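Local coordinates for uncharacterized protein AF_1514 (Archaeoglobus fulgidus DSM 4304, PDB 3C0F) that is of unknown function, a small archaeal protein with a hot dog fold that belongs to an uncharacterised sequence family, at residues K13-E18 with S73-E78; G34-V39 with F79-E84. All coordinates share one frame; numbering follows the deposited sequence.

Strand 77-84 runs through both contacts: its start, together with the turn before it, meets the loop leading into helix 17-23 in contact 1, and its remainder pairs with strand 33-41 in contact 2. Contact 2 lies closer to the centre of the chain and is held by main-chain hydrogen bonds, with rings and aliphatic branches on the faces of the sheet and an Arg82-Glu84 salt bridge at its partly exposed end. Contact 1, farther out, has a single, weak direct hydrogen bond and relies on two waters beside a small apolar patch. The two meet where Leu17 CD1 of contact 1 packs on Val39 CG2 of contact 2, 3.9 Å away, joining the start of the helix to the sheet.

Contact 1 of 2, residues K13-E18 with S73-E78; sequences KEVSLE and SVNQFE
Val15 lies across from Asn75 and Leu17 from Phe77, with CA atoms 7.5 and 7.4 Å apart, too far for strand pairing. Segment 13-18 is extended until Ser16, the N-cap residue of helix 17-23; segment 73-78 reverses through a type II' turn from Val74 to Phe77, closed by two main-chain bonds between those residues.

Side chains fill the space between. The ring of Phe77 and the side chain of Val15 make up most of the apolar surface. Val15 O sits at the ring edge, near its plane, 3.6 Å from Phe77 CE2. The side chains of Leu17 and Phe77 cross at about a right angle: Leu17 CA makes an off-centre CH-pi contact 4.1 Å from the centroid, and CB lies 3.8 Å from CE1. Within its own segment, Gln76 lays CG over one face toward the rim. Val15, buried, is short and branched, which lets one methyl, CG2, lie near Asn75, Val74 and Phe77 together.

The amide of Asn75 works at both ends. OD1 accepts from Leu11 N, while ND2 makes a weak bond to Lys13 O (3.0 Å, 128° at the hydrogen) and also donates to a water. With CG anti to the carbonyl carbon (chi1 -67°), this short amide extends to the incoming loop. The longer Gln76, bent at chi2 (-94°), brings its amide back beside Val15. One water accepts from Val15 N and Asn75 ND2 and lies 2.7 Å from Gln76 OE1; a second accepts from Gln76 NE2 and lies 2.9 Å from Val15 O. Glu14 OE1 is within hydrogen-bonding distance of both.

The chemistry is thus divided: apolar contacts join the start of the helix to the sheet, while Asn75 directly, and Gln76 and Glu14 through two waters, serve the loop's polar groups.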
ATOM      1  N   LYS A  13     -14.200   1.386   3.720  1.00 17.34           N
ATOM      2  CA  LYS A  13     -14.832   0.976   4.969  1.00 17.49           C
ATOM      3  C   LYS A  13     -14.016   1.412   6.186  1.00 17.61           C
ATOM      4  O   LYS A  13     -12.808   1.657   6.087  1.00 17.35           O
ATOM      5  CB  LYS A  13     -15.067  -0.540   4.991  1.00 17.48           C
ATOM      6  CG  LYS A  13     -13.810  -1.393   5.134  1.00 17.71           C
ATOM      7  CD  LYS A  13     -14.176  -2.853   5.338  1.00 17.87           C
ATOM      8  CE  LYS A  13     -12.944  -3.722   5.487  1.00 18.68           C
ATOM      9  NZ  LYS A  13     -13.318  -5.155   5.649  1.00 19.09           N
ATOM     10  N   GLU A  14     -14.690   1.514   7.327  1.00 17.67           N
ATOM     11  CA  GLU A  14     -14.024   1.785   8.595  1.00 18.04           C
ATOM     12  C   GLU A  14     -13.420   0.496   9.143  1.00 18.10           C
ATOM     13  O   GLU A  14     -14.016  -0.579   9.020  1.00 18.24           O
ATOM     14  CB  GLU A  14     -14.999   2.390   9.608  1.00 18.03           C
ATOM     15  CG  GLU A  14     -15.487   3.799   9.261  1.00 18.86           C
ATOM     16  CD  GLU A  14     -14.465   4.893   9.565  1.00 19.72           C
ATOM     17  OE1 GLU A  14     -13.371   4.590  10.090  1.00 19.68           O
ATOM     18  OE2 GLU A  14     -14.766   6.072   9.279  1.00 20.26           O
ATOM     19  N   VAL A  15     -12.230   0.611   9.730  1.00 18.01           N
ATOM     20  CA  VAL A  15     -11.524  -0.541  10.286  1.00 17.93           C
ATOM     21  C   VAL A  15     -11.217  -0.373  11.771  1.00 17.84           C
ATOM     22  O   VAL A  15     -10.943   0.737  12.241  1.00 17.88           O
ATOM     23  CB  VAL A  15     -10.209  -0.871   9.513  1.00 18.04           C
ATOM     24  CG1 VAL A  15     -10.519  -1.368   8.104  1.00 17.98           C
ATOM     25  CG2 VAL A  15      -9.257   0.331   9.481  1.00 18.11           C
ATOM     26  N   SER A  16     -11.273  -1.485  12.496  1.00 17.49           N
ATOM     27  CA  SER A  16     -10.843  -1.538  13.887  1.00 17.37           C
ATOM     28  C   SER A  16      -9.334  -1.739  13.931  1.00 17.32           C
ATOM     29  O   SER A  16      -8.707  -2.002  12.901  1.00 17.11           O
ATOM     30  CB  SER A  16     -11.537  -2.694  14.607  1.00 17.46           C
ATOM     31  OG  SER A  16     -11.056  -3.939  14.125  1.00 16.93           O
ATOM     32  N   LEU A  17      -8.752  -1.621  15.122  1.00 17.15           N
ATOM     33  CA  LEU A  17      -7.323  -1.868  15.297  1.00 17.09           C
ATOM     34  C   LEU A  17      -6.943  -3.290  14.866  1.00 17.11           C
ATOM     35  O   LEU A  17      -5.961  -3.476  14.145  1.00 16.91           O
ATOM     36  CB  LEU A  17      -6.894  -1.596  16.746  1.00 17.06           C
ATOM     37  CG  LEU A  17      -5.504  -2.045  17.220  1.00 17.10           C
ATOM     38  CD1 LEU A  17      -4.366  -1.453  16.381  1.00 17.83           C
ATOM     39  CD2 LEU A  17      -5.324  -1.705  18.693  1.00 16.83           C
ATOM     40  N   GLU A  18      -7.734  -4.274  15.298  1.00 17.18           N
ATOM     41  CA  GLU A  18      -7.499  -5.683  14.965  1.00 17.44           C
ATOM     42  C   GLU A  18      -7.569  -5.922  13.453  1.00 17.29           C
ATOM     43  O   GLU A  18      -6.700  -6.583  12.883  1.00 16.97           O
ATOM     44  CB  GLU A  18      -8.497  -6.588  15.699  1.00 17.38           C
ATOM     45  CG  GLU A  18      -8.336  -8.081  15.400  1.00 18.12           C
ATOM     46  CD  GLU A  18      -9.231  -8.973  16.251  1.00 18.19           C
ATOM     47  OE1 GLU A  18     -10.200  -8.470  16.860  1.00 19.63           O
ATOM     48  OE2 GLU A  18      -8.962 -10.192  16.305  1.00 18.98           O
ATOM     49  N   SER A  73       0.575   1.803   6.563  1.00 14.28           N
ATOM     50  CA  SER A  73      -0.587   2.512   7.093  1.00 14.09           C
ATOM     51  C   SER A  73      -1.870   1.900   6.549  1.00 13.78           C
ATOM     52  O   SER A  73      -1.955   1.571   5.363  1.00 13.84           O
ATOM     53  CB  SER A  73      -0.525   4.009   6.762  1.00 14.17           C
ATOM     54  OG  SER A  73       0.599   4.623   7.373  1.00 15.46           O
ATOM     55  N   VAL A  74      -2.852   1.726   7.428  1.00 13.43           N
ATOM     56  CA  VAL A  74      -4.180   1.250   7.045  1.00 13.09           C
ATOM     57  C   VAL A  74      -5.183   2.229   7.646  1.00 12.78           C
ATOM     58  O   VAL A  74      -5.364   2.280   8.872  1.00 12.67           O
ATOM     59  CB  VAL A  74      -4.447  -0.204   7.531  1.00 13.10           C
ATOM     60  CG1 VAL A  74      -5.818  -0.691   7.066  1.00 13.50           C
ATOM     61  CG2 VAL A  74      -3.345  -1.150   7.047  1.00 13.53           C
ATOM     62  N   ASN A  75      -5.818   3.012   6.773  1.00 12.20           N
ATOM     63  CA  ASN A  75      -6.619   4.170   7.185  1.00 11.95           C
ATOM     64  C   ASN A  75      -5.897   5.004   8.261  1.00 11.84           C
ATOM     65  O   ASN A  75      -4.794   5.497   8.008  1.00 11.68           O
ATOM     66  CB  ASN A  75      -8.041   3.745   7.591  1.00 11.66           C
ATOM     67  CG  ASN A  75      -8.852   3.213   6.411  1.00 11.73           C
ATOM     68  OD1 ASN A  75      -8.351   3.118   5.286  1.00 11.25           O
ATOM     69  ND2 ASN A  75     -10.111   2.858   6.667  1.00 10.44           N
ATOM     70  N   GLN A  76      -6.484   5.125   9.454  1.00 11.80           N
ATOM     71  CA  GLN A  76      -5.912   5.958  10.521  1.00 11.78           C
ATOM     72  C   GLN A  76      -4.730   5.331  11.277  1.00 11.82           C
ATOM     73  O   GLN A  76      -4.102   5.993  12.108  1.00 11.84           O
ATOM     74  CB  GLN A  76      -6.997   6.389  11.522  1.00 12.01           C
ATOM     75  CG  GLN A  76      -7.549   5.268  12.405  1.00 11.56           C
ATOM     76  CD  GLN A  76      -8.811   4.631  11.850  1.00 12.11           C
ATOM     77  OE1 GLN A  76      -8.942   4.420  10.643  1.00 11.98           O
ATOM     78  NE2 GLN A  76      -9.752   4.320  12.737  1.00 11.50           N
ATOM     79  N   PHE A  77      -4.442   4.062  11.001  1.00 11.88           N
ATOM     80  CA  PHE A  77      -3.409   3.323  11.738  1.00 11.83           C
ATOM     81  C   PHE A  77      -2.084   3.284  10.982  1.00 11.98           C
ATOM     82  O   PHE A  77      -2.067   3.161   9.758  1.00 11.94           O
ATOM     83  CB  PHE A  77      -3.875   1.892  12.033  1.00 11.75           C
ATOM     84  CG  PHE A  77      -5.126   1.815  12.861  1.00 11.46           C
ATOM     85  CD1 PHE A  77      -5.057   1.841  14.253  1.00 11.16           C
ATOM     86  CD2 PHE A  77      -6.377   1.712  12.251  1.00 11.58           C
ATOM     87  CE1 PHE A  77      -6.215   1.772  15.030  1.00 11.36           C
ATOM     88  CE2 PHE A  77      -7.545   1.642  13.020  1.00 11.22           C
ATOM     89  CZ  PHE A  77      -7.463   1.676  14.410  1.00 11.59           C
ATOM     90  N   GLU A  78      -0.979   3.401  11.716  1.00 12.07           N
ATOM     91  CA  GLU A  78       0.353   3.198  11.142  1.00 12.39           C
ATOM     92  C   GLU A  78       1.045   2.067  11.883  1.00 12.48           C
ATOM     93  O   GLU A  78       1.063   2.041  13.117  1.00 12.59           O
ATOM     94  CB  GLU A  78       1.215   4.467  11.190  1.00 12.42           C
ATOM     95  CG  GLU A  78       0.578   5.703  10.565  1.00 12.80           C
ATOM     96  CD  GLU A  78      -0.155   6.544  11.590  1.00 14.15           C
ATOM     97  OE1 GLU A  78       0.428   6.805  12.662  1.00 14.58           O
ATOM     98  OE2 GLU A  78      -1.309   6.944  11.326  1.00 15.59           O
TER
HETATM   99  O   HOH W   1     -11.027   3.309   9.366  1.00 23.16           O
HETATM  100  O   HOH W   2     -12.482   3.238  12.262  1.00 30.06           O

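Contact 2 of 2, residues G34-V39 with F79-E84; sequences GILLSV and FYFRIE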
ATOM      1  N   GLY A  34       7.432 -10.664   9.187  1.00 11.38           N
ATOM      2  CA  GLY A  34       7.059  -9.339   9.682  1.00 12.01           C
ATOM      3  C   GLY A  34       7.028  -9.244  11.195  1.00 12.40           C
ATOM      4  O   GLY A  34       6.092  -9.725  11.838  1.00 12.47           O
ATOM      5  N   ILE A  35       8.060  -8.625  11.763  1.00 12.55           N
ATOM      6  CA  ILE A  35       8.115  -8.370  13.199  1.00 12.85           C
ATOM      7  C   ILE A  35       7.493  -7.001  13.468  1.00 12.87           C
ATOM      8  O   ILE A  35       8.103  -5.969  13.178  1.00 13.03           O
ATOM      9  CB  ILE A  35       9.578  -8.394  13.736  1.00 12.99           C
ATOM     10  CG1 ILE A  35      10.356  -9.628  13.229  1.00 13.92           C
ATOM     11  CG2 ILE A  35       9.613  -8.234  15.263  1.00 13.12           C
ATOM     12  CD1 ILE A  35       9.753 -10.978  13.593  1.00 14.84           C
ATOM     13  N   LEU A  36       6.279  -6.996  14.011  1.00 12.67           N
ATOM     14  CA  LEU A  36       5.595  -5.742  14.325  1.00 12.72           C
ATOM     15  C   LEU A  36       6.218  -5.084  15.551  1.00 12.59           C
ATOM     16  O   LEU A  36       6.225  -5.661  16.643  1.00 12.67           O
ATOM     17  CB  LEU A  36       4.092  -5.954  14.528  1.00 12.65           C
ATOM     18  CG  LEU A  36       3.262  -4.689  14.792  1.00 12.93           C
ATOM     19  CD1 LEU A  36       3.401  -3.646  13.675  1.00 13.50           C
ATOM     20  CD2 LEU A  36       1.805  -5.058  14.997  1.00 13.00           C
ATOM     21  N   LEU A  37       6.736  -3.875  15.358  1.00 12.46           N
ATOM     22  CA  LEU A  37       7.449  -3.161  16.416  1.00 12.76           C
ATOM     23  C   LEU A  37       6.566  -2.148  17.146  1.00 12.59           C
ATOM     24  O   LEU A  37       6.602  -2.061  18.373  1.00 12.96           O
ATOM     25  CB  LEU A  37       8.706  -2.485  15.855  1.00 12.99           C
ATOM     26  CG  LEU A  37       9.785  -3.410  15.280  1.00 13.72           C
ATOM     27  CD1 LEU A  37      10.788  -2.609  14.458  1.00 14.23           C
ATOM     28  CD2 LEU A  37      10.491  -4.213  16.368  1.00 15.24           C
ATOM     29  N   SER A  38       5.779  -1.385  16.392  1.00 12.48           N
ATOM     30  CA  SER A  38       4.915  -0.366  16.987  1.00 12.24           C
ATOM     31  C   SER A  38       3.679  -0.067  16.144  1.00 12.30           C
ATOM     32  O   SER A  38       3.651  -0.340  14.942  1.00 11.93           O
ATOM     33  CB  SER A  38       5.706   0.925  17.253  1.00 12.38           C
ATOM     34  OG  SER A  38       6.088   1.555  16.045  1.00 12.64           O
ATOM     35  N   VAL A  39       2.664   0.490  16.796  1.00 12.37           N
ATOM     36  CA  VAL A  39       1.436   0.915  16.132  1.00 12.44           C
ATOM     37  C   VAL A  39       1.017   2.279  16.673  1.00 12.43           C
ATOM     38  O   VAL A  39       1.255   2.590  17.841  1.00 12.38           O
ATOM     39  CB  VAL A  39       0.281  -0.120  16.296  1.00 12.74           C
ATOM     40  CG1 VAL A  39      -0.050  -0.356  17.764  1.00 12.95           C
ATOM     41  CG2 VAL A  39      -0.973   0.322  15.533  1.00 12.90           C
ATOM     42  N   PHE A  79       1.600   1.134  11.117  1.00 12.63           N
ATOM     43  CA  PHE A  79       2.285  -0.031  11.665  1.00 12.49           C
ATOM     44  C   PHE A  79       3.736  -0.021  11.211  1.00 12.54           C
ATOM     45  O   PHE A  79       4.017   0.127  10.025  1.00 12.56           O
ATOM     46  CB  PHE A  79       1.611  -1.319  11.185  1.00 12.44           C
ATOM     47  CG  PHE A  79       0.180  -1.454  11.620  1.00 12.54           C
ATOM     48  CD1 PHE A  79      -0.133  -2.072  12.822  1.00 12.09           C
ATOM     49  CD2 PHE A  79      -0.856  -0.965  10.823  1.00 12.39           C
ATOM     50  CE1 PHE A  79      -1.462  -2.200  13.237  1.00 12.57           C
ATOM     51  CE2 PHE A  79      -2.188  -1.087  11.228  1.00 12.96           C
ATOM     52  CZ  PHE A  79      -2.489  -1.701  12.438  1.00 12.39           C
ATOM     53  N   TYR A  80       4.651  -0.186  12.159  1.00 12.28           N
ATOM     54  CA  TYR A  80       6.075  -0.200  11.848  1.00 12.17           C
ATOM     55  C   TYR A  80       6.642  -1.603  12.044  1.00 11.85           C
ATOM     56  O   TYR A  80       6.620  -2.143  13.157  1.00 11.40           O
ATOM     57  CB  TYR A  80       6.817   0.837  12.697  1.00 12.58           C
ATOM     58  CG  TYR A  80       6.401   2.260  12.397  1.00 12.84           C
ATOM     59  CD1 TYR A  80       7.097   3.026  11.462  1.00 13.57           C
ATOM     60  CD2 TYR A  80       5.298   2.835  13.031  1.00 12.81           C
ATOM     61  CE1 TYR A  80       6.709   4.336  11.173  1.00 13.90           C
ATOM     62  CE2 TYR A  80       4.901   4.140  12.750  1.00 13.36           C
ATOM     63  CZ  TYR A  80       5.611   4.880  11.819  1.00 13.71           C
ATOM     64  OH  TYR A  80       5.222   6.170  11.539  1.00 14.71           O
ATOM     65  N   PHE A  81       7.137  -2.181  10.948  1.00 11.56           N
ATOM     66  CA  PHE A  81       7.669  -3.543  10.924  1.00 11.55           C
ATOM     67  C   PHE A  81       9.178  -3.578  10.707  1.00 11.46           C
ATOM     68  O   PHE A  81       9.725  -2.750   9.970  1.00 11.07           O
ATOM     69  CB  PHE A  81       7.059  -4.333   9.757  1.00 11.77           C
ATOM     70  CG  PHE A  81       5.604  -4.672   9.916  1.00 12.07           C
ATOM     71  CD1 PHE A  81       5.215  -5.863  10.526  1.00 12.59           C
ATOM     72  CD2 PHE A  81       4.621  -3.830   9.402  1.00 11.96           C
ATOM     73  CE1 PHE A  81       3.861  -6.193  10.651  1.00 12.40           C
ATOM     74  CE2 PHE A  81       3.267  -4.151   9.523  1.00 11.95           C
ATOM     75  CZ  PHE A  81       2.887  -5.339  10.145  1.00 12.18           C
ATOM     76  N   ARG A  82       9.836  -4.549  11.339  1.00 11.33           N
ATOM     77  CA  ARG A  82      11.128  -5.043  10.869  1.00 11.61           C
ATOM     78  C   ARG A  82      10.868  -6.325  10.075  1.00 11.64           C
ATOM     79  O   ARG A  82      10.502  -7.357  10.642  1.00 11.62           O
ATOM     80  CB  ARG A  82      12.103  -5.297  12.028  1.00 11.39           C
ATOM     81  CG  ARG A  82      13.485  -5.823  11.580  1.00 11.53           C
ATOM     82  CD  ARG A  82      14.462  -6.015  12.743  1.00 12.05           C
ATOM     83  NE  ARG A  82      14.060  -7.100  13.640  1.00 14.00           N
ATOM     84  CZ  ARG A  82      13.641  -6.934  14.895  1.00 14.60           C
ATOM     85  NH1 ARG A  82      13.575  -5.722  15.433  1.00 14.69           N
ATOM     86  NH2 ARG A  82      13.298  -7.988  15.622  1.00 15.06           N
ATOM     87  N   ILE A  83      11.025  -6.241   8.755  1.00 11.77           N
ATOM     88  CA  ILE A  83      10.878  -7.405   7.890  1.00 11.84           C
ATOM     89  C   ILE A  83      12.191  -8.178   7.905  1.00 11.90           C
ATOM     90  O   ILE A  83      13.233  -7.663   7.487  1.00 11.46           O
ATOM     91  CB  ILE A  83      10.492  -7.022   6.431  1.00 11.84           C
ATOM     92  CG1 ILE A  83       9.227  -6.142   6.388  1.00 12.16           C
ATOM     93  CG2 ILE A  83      10.355  -8.277   5.549  1.00 12.05           C
ATOM     94  CD1 ILE A  83       7.941  -6.797   6.917  1.00 11.52           C
ATOM     95  N   GLU A  84      12.135  -9.401   8.422  1.00 12.15           N
ATOM     96  CA  GLU A  84      13.300 -10.275   8.472  1.00 12.79           C
ATOM     97  C   GLU A  84      13.245 -11.290   7.340  1.00 13.08           C
ATOM     98  O   GLU A  84      12.185 -11.846   7.038  1.00 12.97           O
ATOM     99  CB  GLU A  84      13.401 -10.974   9.831  1.00 12.71           C
ATOM    100  CG  GLU A  84      13.693 -10.013  10.988  1.00 12.61           C
ATOM    101  CD  GLU A  84      13.823 -10.701  12.339  1.00 13.05           C
ATOM    102  OE1 GLU A  84      13.699 -11.946  12.415  1.00 12.84           O
ATOM    103  OE2 GLU A  84      14.052  -9.983  13.333  1.00 13.97           O
TER
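Ile35 and Arg82 form a hydrogen-bonded antiparallel pair, their N-H groups reaching each other's carbonyl oxygens at 3.0 and 2.9 Å. Farther along, a classic beta bulge sets Leu37 and Ser38 opposite Tyr80: Leu37 N binds Tyr80 O at 2.8 Å, Ser38 N only weakly.

Packing is close on the face of Leu36, Val39, Phe79 and Phe81. Leu36 lays CD1 over the centre of the Phe81 ring, 4.0 Å from the centroid, its CG standing opposite the main-chain nitrogen (chi1 -177°), and also meets Phe79 at its ring edge. Val39 CG2 presses on Phe79 CE1 at 3.4 Å. Flat rings and branched aliphatics suit this largely buried face.

The other end is partly exposed and charged. Glu84 OE2 takes both NE and NH2 of Arg82 in a side-on salt bridge, in the guanidinium plane; Ile35 lies alongside Arg82, its CB over one guanidinium face. Arg82 NH1 turns instead to Arg66 O.

Helix 17-23 covers the Phe79 face through Ala20 and Glu21, whereas helix 58-65 lies over Ser38 and Tyr80, with Ser38 OG bonded to Trp59 O. Strand 47-48 flanks strand 33-41 on the side away from 77-84, where Val39 bonds to Ala48.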